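EDTA monooxygenase (EDTA-degrading bacterium BNC1, PDB 5DQP) probably uses reduced FMN, obtained with the help of a partner flavin reductase, and molecular oxygen to oxidise EDTA during its bacterial degradation. Local coordinates at residues A[43-48]-A[390-395]; A[262-267]-A[380-385]; A[268-273]-A[355-360]; A[364-369]-A[397-402]. All coordinates share one frame; numbering follows the deposited sequence.

Contact 1 (A[43-48]-A[390-395])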
loop_
_atom_site.group_PDB
_atom_site.type_symbol
_atom_site.label_atom_id
_atom_site.label_comp_id
_atom_site.label_asym_id
_atom_site.label_seq_id
_atom_site.Cartn_x
_atom_site.Cartn_y
_atom_site.Cartn_z
ATOM N N GLU A 43 7.358 -17.049 -0.365
ATOM C CA GLU A 43 7.428 -18.316 0.368
ATOM C C GLU A 43 8.721 -19.078 0.057
ATOM O O GLU A 43 9.243 -19.793 0.920
ATOM C CB GLU A 43 6.205 -19.185 0.051
ATOM C CG GLU A 43 4.880 -18.797 0.764
ATOM C CD GLU A 43 4.796 -19.182 2.276
ATOM O OE1 GLU A 43 3.699 -19.000 2.866
ATOM O OE2 GLU A 43 5.799 -19.654 2.880
ATOM N N ILE A 44 9.257 -18.948 -1.160
ATOM C CA ILE A 44 10.578 -19.511 -1.430
ATOM C C ILE A 44 11.644 -18.802 -0.593
ATOM O O ILE A 44 12.496 -19.446 0.026
ATOM C CB ILE A 44 10.893 -19.450 -2.936
ATOM C CG1 ILE A 44 10.059 -20.495 -3.690
ATOM C CG2 ILE A 44 12.405 -19.631 -3.199
ATOM C CD1 ILE A 44 10.032 -20.247 -5.209
ATOM N N ALA A 45 11.618 -17.467 -0.559
ATOM C CA ALA A 45 12.599 -16.749 0.254
ATOM C C ALA A 45 12.429 -17.082 1.735
ATOM O O ALA A 45 13.416 -17.216 2.469
ATOM C CB ALA A 45 12.480 -15.238 0.008
ATOM N N ARG A 46 11.186 -17.240 2.191
ATOM C CA ARG A 46 10.946 -17.603 3.591
ATOM C C ARG A 46 11.554 -18.961 3.927
ATOM O O ARG A 46 12.192 -19.125 4.978
ATOM C CB ARG A 46 9.445 -17.613 3.873
ATOM C CG ARG A 46 9.064 -17.823 5.339
ATOM C CD ARG A 46 7.569 -18.169 5.421
ATOM N NE ARG A 46 7.251 -18.844 6.663
ATOM C CZ ARG A 46 7.472 -20.133 6.890
ATOM N NH1 ARG A 46 8.023 -20.898 5.950
ATOM N NH2 ARG A 46 7.146 -20.655 8.067
ATOM N N ARG A 47 11.380 -19.939 3.035
ATOM C CA ARG A 47 11.993 -21.256 3.219
ATOM C C ARG A 47 13.522 -21.167 3.303
ATOM O O ARG A 47 14.143 -21.915 4.069
ATOM C CB ARG A 47 11.561 -22.200 2.092
ATOM C CG ARG A 47 12.317 -23.537 2.075
ATOM C CD ARG A 47 11.770 -24.494 1.013
ATOM N NE ARG A 47 12.450 -24.364 -0.283
ATOM C CZ ARG A 47 11.864 -23.962 -1.403
ATOM N NH1 ARG A 47 10.571 -23.654 -1.409
ATOM N NH2 ARG A 47 12.566 -23.881 -2.527
ATOM N N GLY A 48 14.139 -20.238 2.574
ATOM C CA GLY A 48 15.563 -19.995 2.705
ATOM C C GLY A 48 15.994 -19.156 3.886
ATOM O O GLY A 48 17.202 -18.954 4.074
ATOM N N ASP A 390 11.865 -18.895 -10.565
ATOM C CA ASP A 390 12.724 -20.050 -10.838
ATOM C C ASP A 390 14.141 -19.849 -10.317
ATOM O O ASP A 390 14.698 -20.746 -9.675
ATOM C CB ASP A 390 12.757 -20.368 -12.347
ATOM C CG ASP A 390 11.375 -20.792 -12.911
ATOM O OD1 ASP A 390 10.346 -20.266 -12.437
ATOM O OD2 ASP A 390 11.309 -21.634 -13.843
ATOM N N ALA A 391 14.757 -18.688 -10.601
ATOM C CA ALA A 391 16.164 -18.505 -10.226
ATOM C C ALA A 391 16.323 -18.237 -8.741
ATOM O O ALA A 391 17.353 -18.587 -8.156
ATOM C CB ALA A 391 16.823 -17.377 -11.015
ATOM N N LEU A 392 15.320 -17.646 -8.098
ATOM C CA LEU A 392 15.418 -17.539 -6.652
ATOM C C LEU A 392 15.280 -18.911 -6.018
ATOM O O LEU A 392 15.915 -19.192 -5.002
ATOM C CB LEU A 392 14.372 -16.569 -6.111
ATOM C CG LEU A 392 14.392 -16.234 -4.626
ATOM C CD1 LEU A 392 15.750 -15.629 -4.282
ATOM C CD2 LEU A 392 13.251 -15.248 -4.365
ATOM N N GLU A 393 14.462 -19.777 -6.605
ATOM C CA GLU A 393 14.340 -21.141 -6.094
ATOM C C GLU A 393 15.691 -21.868 -6.147
ATOM O O GLU A 393 16.093 -22.541 -5.184
ATOM C CB GLU A 393 13.250 -21.866 -6.897
ATOM C CG GLU A 393 12.830 -23.251 -6.402
ATOM C CD GLU A 393 11.536 -23.758 -7.075
ATOM O OE1 GLU A 393 10.875 -22.992 -7.834
ATOM O OE2 GLU A 393 11.181 -24.939 -6.845
ATOM N N ILE A 394 16.423 -21.705 -7.250
ATOM C CA ILE A 394 17.775 -22.259 -7.355
ATOM C C ILE A 394 18.682 -21.677 -6.277
ATOM O O ILE A 394 19.446 -22.402 -5.630
ATOM C CB ILE A 394 18.351 -21.993 -8.761
ATOM C CG1 ILE A 394 17.493 -22.663 -9.829
ATOM C CG2 ILE A 394 19.804 -22.487 -8.872
ATOM C CD1 ILE A 394 17.427 -24.167 -9.699
ATOM N N PHE A 395 18.685 -20.348 -6.126
ATOM C CA PHE A 395 19.532 -19.749 -5.101
ATOM C C PHE A 395 19.190 -20.307 -3.715
ATOM O O PHE A 395 20.071 -20.765 -2.977
ATOM C CB PHE A 395 19.401 -18.224 -5.126
ATOM C CG PHE A 395 20.400 -17.537 -4.251
ATOM C CD1 PHE A 395 20.157 -17.386 -2.895
ATOM C CD2 PHE A 395 21.609 -17.094 -4.772
ATOM C CE1 PHE A 395 21.081 -16.784 -2.064
ATOM C CE2 PHE A 395 22.532 -16.484 -3.967
ATOM C CZ PHE A 395 22.268 -16.327 -2.596
#
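Ile44 and Leu392 meet in a largely apolar helix-to-helix contact on the outside of the TIM-barrel fold, where helix 35-47 lies beside the late helix 390-405. The short segments run nearly parallel, 7° apart, with their axes 9.5 Å from each other. Ile44 does most of the touching, through two branches. Its CG2, anti to the backbone N, rests over the backbone of the other helix, 3.8 Å from Glu393 CA, and reaches Leu392 CG at 4.2 Å. Its CD1 crosses the Glu393 side chain at about a right angle and lies 4.0 Å from Glu393 CB. Further inward, Ala45 CB approaches Leu392 CD2 at 4.4 Å, and both side chains also touch Ser10 of strand 7-11. On the outer rim, the edge of the Arg47 guanidinium faces an aliphatic carbon, NH2 lying 3.9 Å from Glu393 CG. The charged groups do not pair: Arg47 NH2 stays 4.7 Å from Glu393 OE2, with the planes 70° apart, and the salt bridge of Arg47 goes to Asp397, one turn on. The interface is thus apolar on its barrel side, while the nearby carboxylate of Glu393 probably adds only general electrostatic attraction to the arginine.

Contact 2 (A[262-267]-A[380-385])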
loop_
_atom_site.group_PDB
_atom_site.type_symbol
_atom_site.label_atom_id
_atom_site.label_comp_id
_atom_site.label_asym_id
_atom_site.label_seq_id
_atom_site.Cartn_x
_atom_site.Cartn_y
_atom_site.Cartn_z
ATOM N N LEU A 262 24.196 -1.258 7.810
ATOM C CA LEU A 262 24.568 -2.431 7.037
ATOM C C LEU A 262 24.683 -2.022 5.574
ATOM O O LEU A 262 23.860 -1.243 5.082
ATOM C CB LEU A 262 23.526 -3.543 7.208
ATOM C CG LEU A 262 23.247 -4.020 8.644
ATOM C CD1 LEU A 262 22.043 -4.939 8.631
ATOM C CD2 LEU A 262 24.447 -4.765 9.195
ATOM N N VAL A 263 25.726 -2.522 4.895
ATOM C CA VAL A 263 25.933 -2.325 3.462
ATOM C C VAL A 263 25.709 -3.652 2.736
ATOM O O VAL A 263 26.332 -4.673 3.070
ATOM C CB VAL A 263 27.345 -1.775 3.163
ATOM C CG1 VAL A 263 27.567 -1.631 1.656
ATOM C CG2 VAL A 263 27.571 -0.451 3.870
ATOM N N LEU A 264 24.849 -3.630 1.723
ATOM C CA LEU A 264 24.506 -4.823 0.943
ATOM C C LEU A 264 24.715 -4.534 -0.540
ATOM O O LEU A 264 23.862 -3.880 -1.163
ATOM C CB LEU A 264 23.067 -5.265 1.183
ATOM C CG LEU A 264 22.502 -5.229 2.595
ATOM C CD1 LEU A 264 21.146 -5.912 2.611
ATOM C CD2 LEU A 264 23.443 -5.887 3.586
ATOM N N PRO A 265 25.827 -4.994 -1.128
ATOM C CA PRO A 265 25.974 -4.934 -2.586
ATOM C C PRO A 265 24.924 -5.795 -3.270
ATOM O O PRO A 265 24.525 -6.841 -2.761
ATOM C CB PRO A 265 27.392 -5.482 -2.825
ATOM C CG PRO A 265 28.103 -5.340 -1.517
ATOM C CD PRO A 265 27.000 -5.637 -0.504
ATOM N N SER A 266 24.472 -5.331 -4.426
ATOM C CA SER A 266 23.389 -5.943 -5.171
ATOM C C SER A 266 23.983 -6.598 -6.403
ATOM O O SER A 266 24.871 -6.030 -7.040
ATOM C CB SER A 266 22.332 -4.891 -5.565
ATOM O OG SER A 266 21.216 -5.484 -6.219
ATOM N N PHE A 267 23.501 -7.789 -6.743
ATOM C CA PHE A 267 24.024 -8.433 -7.940
ATOM C C PHE A 267 23.021 -9.450 -8.471
ATOM O O PHE A 267 22.095 -9.880 -7.767
ATOM C CB PHE A 267 25.377 -9.099 -7.662
ATOM C CG PHE A 267 25.268 -10.377 -6.890
ATOM C CD1 PHE A 267 24.995 -10.356 -5.549
ATOM C CD2 PHE A 267 25.417 -11.599 -7.515
ATOM C CE1 PHE A 267 24.875 -11.529 -4.841
ATOM C CE2 PHE A 267 25.308 -12.774 -6.794
ATOM C CZ PHE A 267 25.035 -12.737 -5.466
ATOM N N GLY A 380 26.244 -8.278 3.734
ATOM C CA GLY A 380 25.267 -9.183 3.173
ATOM C C GLY A 380 25.016 -8.719 1.756
ATOM O O GLY A 380 25.746 -7.881 1.244
ATOM N N PHE A 381 23.966 -9.265 1.132
ATOM C CA PHE A 381 23.777 -9.011 -0.291
ATOM C C PHE A 381 22.305 -8.913 -0.647
ATOM O O PHE A 381 21.451 -9.509 0.008
ATOM C CB PHE A 381 24.445 -10.100 -1.162
ATOM C CG PHE A 381 25.911 -10.269 -0.858
ATOM C CD1 PHE A 381 26.325 -11.115 0.161
ATOM C CD2 PHE A 381 26.859 -9.538 -1.544
ATOM C CE1 PHE A 381 27.661 -11.256 0.462
ATOM C CE2 PHE A 381 28.193 -9.677 -1.256
ATOM C CZ PHE A 381 28.589 -10.539 -0.228
ATOM N N VAL A 382 22.030 -8.139 -1.694
ATOM C CA VAL A 382 20.736 -8.124 -2.365
ATOM C C VAL A 382 20.855 -9.011 -3.597
ATOM O O VAL A 382 21.648 -8.725 -4.503
ATOM C CB VAL A 382 20.305 -6.698 -2.762
ATOM C CG1 VAL A 382 18.798 -6.663 -3.044
ATOM C CG2 VAL A 382 20.723 -5.618 -1.701
ATOM N N ILE A 383 20.062 -10.072 -3.624
ATOM C CA ILE A 383 20.025 -11.051 -4.708
ATOM C C ILE A 383 18.942 -10.640 -5.701
ATOM O O ILE A 383 17.755 -10.592 -5.355
ATOM C CB ILE A 383 19.737 -12.454 -4.147
ATOM C CG1 ILE A 383 20.739 -12.815 -3.054
ATOM C CG2 ILE A 383 19.690 -13.515 -5.252
ATOM C CD1 ILE A 383 20.067 -13.578 -1.894
ATOM N N ASN A 384 19.345 -10.350 -6.926
ATOM C CA ASN A 384 18.457 -9.851 -7.971
ATOM C C ASN A 384 18.286 -10.989 -8.981
ATOM O O ASN A 384 19.030 -11.089 -9.953
ATOM C CB ASN A 384 19.071 -8.602 -8.593
ATOM C CG ASN A 384 18.084 -7.767 -9.391
ATOM O OD1 ASN A 384 16.880 -8.052 -9.435
ATOM N ND2 ASN A 384 18.599 -6.698 -10.022
ATOM N N ALA A 385 17.293 -11.837 -8.754
ATOM C CA ALA A 385 17.178 -13.066 -9.544
ATOM C C ALA A 385 16.841 -12.741 -10.993
ATOM O O ALA A 385 15.942 -11.926 -11.251
ATOM C CB ALA A 385 16.131 -14.000 -8.943
HETATM O O HOH W 1 21.504 -5.529 -9.409
#
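Strands 262-267 and 380-383 run side by side in parallel, Ser266 pairing with Val382 and Phe267 with Ile383, and their short axes cross at -35°. Val382 bonds through both backbone groups to the residues flanking Ser266: its N donates to Pro265 O at 3.0 Å, and its O accepts from Phe267 N at 3.1 Å. Asn384 N then donates to Phe267 O at 2.9 Å. Pro265 has no N-H to offer Gly380 O, and its CD sits against that oxygen instead.

Side chains divide between the two faces. On the face of Ser266 and Val382, Val382 CG2 packs against Leu264 CB at 3.7 Å, with Trp11 and Tyr231 close by. Ser266 OG is hydrogen-bonded to Trp11 NE1; it also shares a water with Asn384 ND2, which donates over 3.2 Å. On the face of Phe267, a chi1 of 75° sets CG between the backbone N and the carbonyl carbon, and the ring edge turns to Phe381 CB, 4.0 Å from CE1. The Phe381 ring projects outward from the strand, and its CD2 lies 4.0 Å from Pro265 CD. Leu369 of helix 362-374 touches both phenylalanines.

The side chain of Ser266 lies about 4 Å from a bound PE4, probably from the crystallisation liquor. This contact joins the last two strands of the TIM barrel, and 380-383 closes it on its other side by pairing with strand 7-11; one face, with Ser266, Val382 and Leu264, turns to the barrel interior, and helix 362-374 covers the phenylalanine face, as in luciferase-like monooxygenases.

Contact 3 (A[268-273]-A[355-360])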
loop_
_atom_site.group_PDB
_atom_site.type_symbol
_atom_site.label_atom_id
_atom_site.label_comp_id
_atom_site.label_asym_id
_atom_site.label_seq_id
_atom_site.Cartn_x
_atom_site.Cartn_y
_atom_site.Cartn_z
ATOM N N VAL A 268 23.233 -9.831 -9.729
ATOM C CA VAL A 268 22.387 -10.786 -10.438
ATOM C C VAL A 268 23.119 -12.126 -10.476
ATOM O O VAL A 268 24.165 -12.221 -11.129
ATOM C CB VAL A 268 22.082 -10.305 -11.859
ATOM C CG1 VAL A 268 21.162 -11.314 -12.577
ATOM C CG2 VAL A 268 21.491 -8.884 -11.839
ATOM N N PRO A 269 22.629 -13.157 -9.819
ATOM C CA PRO A 269 23.281 -14.467 -9.959
ATOM C C PRO A 269 22.770 -15.240 -11.171
ATOM O O PRO A 269 21.559 -15.325 -11.390
ATOM C CB PRO A 269 22.905 -15.175 -8.653
ATOM C CG PRO A 269 21.569 -14.614 -8.327
ATOM C CD PRO A 269 21.544 -13.189 -8.821
ATOM N N LEU A 270 23.676 -15.833 -11.945
ATOM C CA LEU A 270 23.330 -16.757 -13.025
ATOM C C LEU A 270 23.890 -18.114 -12.617
ATOM O O LEU A 270 25.052 -18.444 -12.886
ATOM C CB LEU A 270 23.900 -16.296 -14.361
ATOM C CG LEU A 270 23.275 -16.973 -15.576
ATOM C CD1 LEU A 270 21.761 -16.741 -15.568
ATOM C CD2 LEU A 270 23.898 -16.400 -16.854
ATOM N N ILE A 271 23.074 -18.892 -11.929
ATOM C CA ILE A 271 23.549 -20.075 -11.242
ATOM C C ILE A 271 23.123 -21.302 -12.018
ATOM O O ILE A 271 21.937 -21.482 -12.291
ATOM C CB ILE A 271 23.036 -20.150 -9.801
ATOM C CG1 ILE A 271 23.563 -18.962 -9.017
ATOM C CG2 ILE A 271 23.475 -21.485 -9.184
ATOM C CD1 ILE A 271 23.025 -18.881 -7.644
ATOM N N GLY A 272 24.103 -22.127 -12.379
ATOM C CA GLY A 272 23.849 -23.452 -12.907
ATOM C C GLY A 272 24.530 -24.465 -12.011
ATOM O O GLY A 272 25.526 -24.160 -11.349
ATOM N N SER A 273 23.968 -25.668 -11.969
ATOM C CA SER A 273 24.470 -26.656 -11.028
ATOM C C SER A 273 25.832 -27.195 -11.439
ATOM O O SER A 273 26.572 -27.673 -10.568
ATOM C CB SER A 273 23.449 -27.784 -10.867
ATOM O OG SER A 273 22.914 -28.129 -12.126
ATOM N N MET A 355 30.694 -7.785 -15.187
ATOM C CA MET A 355 30.110 -6.477 -14.922
ATOM C C MET A 355 28.589 -6.525 -14.981
ATOM O O MET A 355 27.920 -5.730 -14.315
ATOM C CB MET A 355 30.644 -5.433 -15.911
ATOM C CG MET A 355 32.137 -5.133 -15.785
ATOM S SD MET A 355 32.645 -4.834 -14.069
ATOM C CE MET A 355 31.964 -3.214 -13.742
ATOM N N ARG A 356 28.033 -7.454 -15.746
ATOM C CA ARG A 356 26.591 -7.630 -15.861
ATOM C C ARG A 356 26.020 -8.566 -14.789
ATOM O O ARG A 356 25.012 -8.238 -14.154
ATOM C CB ARG A 356 26.260 -8.152 -17.259
ATOM C CG ARG A 356 26.888 -7.337 -18.401
ATOM C CD ARG A 356 26.724 -8.054 -19.750
ATOM N NE ARG A 356 25.390 -7.867 -20.315
ATOM C CZ ARG A 356 25.081 -6.939 -21.219
ATOM N NH1 ARG A 356 26.009 -6.112 -21.691
ATOM N NH2 ARG A 356 23.836 -6.844 -21.658
ATOM N N LEU A 357 26.648 -9.722 -14.560
ATOM C CA LEU A 357 26.102 -10.690 -13.616
ATOM C C LEU A 357 27.217 -11.567 -13.044
ATOM O O LEU A 357 28.377 -11.475 -13.434
ATOM C CB LEU A 357 25.005 -11.524 -14.283
ATOM C CG LEU A 357 25.319 -12.124 -15.653
ATOM C CD1 LEU A 357 26.349 -13.209 -15.502
ATOM C CD2 LEU A 357 24.062 -12.683 -16.349
ATOM N N ILE A 358 26.855 -12.404 -12.082
ATOM C CA ILE A 358 27.778 -13.326 -11.444
ATOM C C ILE A 358 27.348 -14.731 -11.863
ATOM O O ILE A 358 26.402 -15.301 -11.313
ATOM C CB ILE A 358 27.791 -13.171 -9.916
ATOM C CG1 ILE A 358 28.202 -11.751 -9.478
ATOM C CG2 ILE A 358 28.739 -14.198 -9.313
ATOM C CD1 ILE A 358 29.669 -11.413 -9.769
ATOM N N ALA A 359 28.017 -15.293 -12.857
ATOM C CA ALA A 359 27.701 -16.635 -13.316
ATOM C C ALA A 359 28.612 -17.638 -12.621
ATOM O O ALA A 359 29.802 -17.378 -12.439
ATOM C CB ALA A 359 27.858 -16.730 -14.833
ATOM N N GLY A 360 28.051 -18.777 -12.222
ATOM C CA GLY A 360 28.855 -19.797 -11.567
ATOM C C GLY A 360 27.992 -20.909 -11.016
ATOM O O GLY A 360 26.762 -20.864 -11.094
HETATM O O HOH W 2 25.153 -8.371 -11.237
#
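Leu270 and Ala359 are paired where strand 358-360 joins the far end of strand 262-271 in parallel, adding a short side branch to the sheet of the TIM barrel. Four backbone hydrogen bonds zip the strands together, alternating in direction. Ile358 N gives to Val268 O in an almost straight bond (174° at the hydrogen), while Leu270 N returns to Ile358 O from above the carbonyl plane, at 2.8 Å. Gly360 N then gives to Leu270 O, and Gly272 N ends the series on Gly360 O at 3.2 Å. Between them run CA-H...O contacts, among them Ala359 CA to Leu270 O at 3.2 Å.

Apolar contacts gather on the face of Leu270 and Ala359, whose CB atoms are 4.0 Å apart. The Leu357 side chain leans onto the same patch: with CG set between the backbone N and the carbonyl carbon (chi1 48°), CD2 is brought to 3.8 Å from Leu270 CD2. Helix 275-287 packs over this side, Val282 touching both Leu270 and Ala359. Ile271 lies on the other face and touches Phe395 of helix 390-405.

Just before the paired strands, one water replaces direct backbone bonding, accepting from Val268 N at 2.8 Å and donating to Arg356 O at 2.9 Å.

Contact 4 (A[364-369]-A[397-402])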
loop_
_atom_site.group_PDB
_atom_site.type_symbol
_atom_site.label_atom_id
_atom_site.label_comp_id
_atom_site.label_asym_id
_atom_site.label_seq_id
_atom_site.Cartn_x
_atom_site.Cartn_y
_atom_site.Cartn_z
ATOM N N GLN A 364 30.589 -21.746 -6.238
ATOM C CA GLN A 364 31.364 -20.579 -6.657
ATOM C C GLN A 364 30.707 -19.300 -6.174
ATOM O O GLN A 364 31.384 -18.363 -5.736
ATOM C CB GLN A 364 31.524 -20.554 -8.187
ATOM C CG GLN A 364 32.506 -21.593 -8.752
ATOM C CD GLN A 364 32.396 -21.752 -10.271
ATOM O OE1 GLN A 364 31.303 -21.683 -10.847
ATOM N NE2 GLN A 364 33.531 -21.941 -10.927
ATOM N N VAL A 365 29.382 -19.245 -6.225
ATOM C CA VAL A 365 28.687 -18.059 -5.738
ATOM C C VAL A 365 28.845 -17.925 -4.225
ATOM O O VAL A 365 29.168 -16.841 -3.715
ATOM C CB VAL A 365 27.213 -18.102 -6.166
ATOM C CG1 VAL A 365 26.420 -16.967 -5.456
ATOM C CG2 VAL A 365 27.128 -17.993 -7.690
ATOM N N ALA A 366 28.636 -19.027 -3.487
ATOM C CA ALA A 366 28.783 -18.992 -2.034
ATOM C C ALA A 366 30.188 -18.573 -1.647
ATOM O O ALA A 366 30.371 -17.766 -0.730
ATOM C CB ALA A 366 28.437 -20.358 -1.400
ATOM N N ASP A 367 31.198 -19.129 -2.332
ATOM C CA ASP A 367 32.584 -18.747 -2.073
ATOM C C ASP A 367 32.802 -17.263 -2.301
ATOM O O ASP A 367 33.480 -16.611 -1.509
ATOM C CB ASP A 367 33.554 -19.555 -2.954
ATOM C CG ASP A 367 33.520 -21.045 -2.640
ATOM O OD1 ASP A 367 32.780 -21.426 -1.695
ATOM O OD2 ASP A 367 34.221 -21.821 -3.339
ATOM N N ARG A 368 32.242 -16.710 -3.379
ATOM C CA ARG A 368 32.374 -15.269 -3.593
ATOM C C ARG A 368 31.638 -14.472 -2.514
ATOM O O ARG A 368 32.180 -13.502 -1.970
ATOM C CB ARG A 368 31.875 -14.889 -4.987
ATOM C CG ARG A 368 32.215 -13.434 -5.335
ATOM C CD ARG A 368 31.570 -12.968 -6.612
ATOM N NE ARG A 368 31.960 -13.745 -7.786
ATOM C CZ ARG A 368 32.930 -13.389 -8.628
ATOM N NH1 ARG A 368 33.209 -14.147 -9.690
ATOM N NH2 ARG A 368 33.632 -12.283 -8.399
ATOM N N LEU A 369 30.410 -14.868 -2.168
ATOM C CA LEU A 369 29.701 -14.151 -1.106
ATOM C C LEU A 369 30.498 -14.160 0.192
ATOM O O LEU A 369 30.656 -13.123 0.839
ATOM C CB LEU A 369 28.317 -14.752 -0.876
ATOM C CG LEU A 369 27.422 -14.670 -2.128
ATOM C CD1 LEU A 369 25.974 -15.085 -1.829
ATOM C CD2 LEU A 369 27.446 -13.298 -2.750
ATOM N N ASP A 397 17.568 -23.090 -2.919
ATOM C CA ASP A 397 17.757 -24.530 -2.795
ATOM C C ASP A 397 19.225 -24.926 -2.760
ATOM O O ASP A 397 19.564 -25.958 -2.184
ATOM C CB ASP A 397 17.122 -25.281 -3.970
ATOM C CG ASP A 397 15.598 -25.296 -3.935
ATOM O OD1 ASP A 397 15.012 -25.005 -2.861
ATOM O OD2 ASP A 397 15.004 -25.627 -4.999
ATOM N N GLN A 398 20.102 -24.173 -3.414
ATOM C CA GLN A 398 21.460 -24.660 -3.623
ATOM C C GLN A 398 22.548 -23.748 -3.080
ATOM O O GLN A 398 23.610 -24.244 -2.736
ATOM C CB GLN A 398 21.693 -24.923 -5.118
ATOM C CG GLN A 398 20.633 -25.914 -5.659
ATOM C CD GLN A 398 20.745 -26.203 -7.141
ATOM O OE1 GLN A 398 21.840 -26.418 -7.655
ATOM N NE2 GLN A 398 19.602 -26.238 -7.835
ATOM N N VAL A 399 22.328 -22.446 -2.987
ATOM C CA VAL A 399 23.354 -21.572 -2.421
ATOM C C VAL A 399 23.168 -21.411 -0.917
ATOM O O VAL A 399 24.095 -21.617 -0.133
ATOM C CB VAL A 399 23.344 -20.202 -3.140
ATOM C CG1 VAL A 399 24.327 -19.224 -2.453
ATOM C CG2 VAL A 399 23.659 -20.359 -4.641
ATOM N N VAL A 400 21.951 -21.057 -0.493
ATOM C CA VAL A 400 21.679 -20.869 0.927
ATOM C C VAL A 400 22.152 -22.055 1.785
ATOM O O VAL A 400 22.823 -21.822 2.795
ATOM C CB VAL A 400 20.209 -20.501 1.136
ATOM C CG1 VAL A 400 19.762 -20.680 2.589
ATOM C CG2 VAL A 400 19.994 -19.043 0.674
ATOM N N PRO A 401 21.842 -23.310 1.461
ATOM C CA PRO A 401 22.298 -24.397 2.341
ATOM C C PRO A 401 23.824 -24.477 2.460
ATOM O O PRO A 401 24.337 -24.869 3.518
ATOM C CB PRO A 401 21.696 -25.642 1.685
ATOM C CG PRO A 401 20.506 -25.112 0.927
ATOM C CD PRO A 401 20.995 -23.830 0.365
ATOM N N ILE A 402 24.558 -24.090 1.414
ATOM C CA ILE A 402 26.003 -23.974 1.532
ATOM C C ILE A 402 26.346 -22.919 2.568
ATOM O O ILE A 402 27.125 -23.167 3.496
ATOM C CB ILE A 402 26.640 -23.662 0.159
ATOM C CG1 ILE A 402 26.258 -24.739 -0.876
ATOM C CG2 ILE A 402 28.158 -23.534 0.301
ATOM C CD1 ILE A 402 26.954 -24.579 -2.262
#
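Val399 points from helix 390-405 at the side of helix 362-374, and its path from CB outward traces most of this apolar contact. CB is directed toward the neighbouring helix and splits there into two methyls with different partners. CG1, anti to the backbone N with chi1 at 174°, comes up loosely against three residues of segment 364-369. It lies 4.3 Å from Val365 CG1, 4.4 Å from Ala366 CB and, a turn further on, 4.5 Å from Leu369 CD1. CG2 takes the other direction, toward Ile271 on strand 262-271, so that one valine touches both the adjacent helix and the sheet beneath.

The two helices are the last pair in the outer layer of the TIM barrel: helix 362-374 leads into strand 380-383, after which comes helix 390-405. Their short axes come within 9.2 Å and cross at -43°. Ala366 stands at the crossing, where its small side chain suits the close approach of the backbones, its CA being 6.0 Å from Val399 CA.

One turn beyond Val399, Ile402 brings CG2 to 3.6 Å from Ala366 CB, the tightest side-chain touch between the segments, and it also rests on Pro362 at the start of the opposing helix. Helix 390-405 is irregular here, with a wider pi-type turn at 397-399 and a kink where neither Pro401, which has no N-H, nor Ile402 N bonds to the turn before. No hydrogen bond joins the segments, and Val399, like Ile402, touches Pro362.

Contacts 2 and 3 lie on successive parts of strand 262-271, joined where Phe267 CD2 meets Ile358 CG1 at 3.4 Å. Contacts 1 and 4 use successive turns of helix 390-405, and the salt bridge from Arg47 NH2 to Asp397 OD1 (2.7 Å) ties one to the other. Helix meets sheet at Phe395 CE1 and Ile383 CD1, 3.4 Å apart between contacts 1 and 2, and at Ile271 CD1 and Val399 CG2, also 3.4 Å, between contacts 3 and 4. Contact 2 is closest to the predicted FMN site, the side chains of Val382 and Thr94 being about 10 Å apart; the other three lie away from the annotated sites.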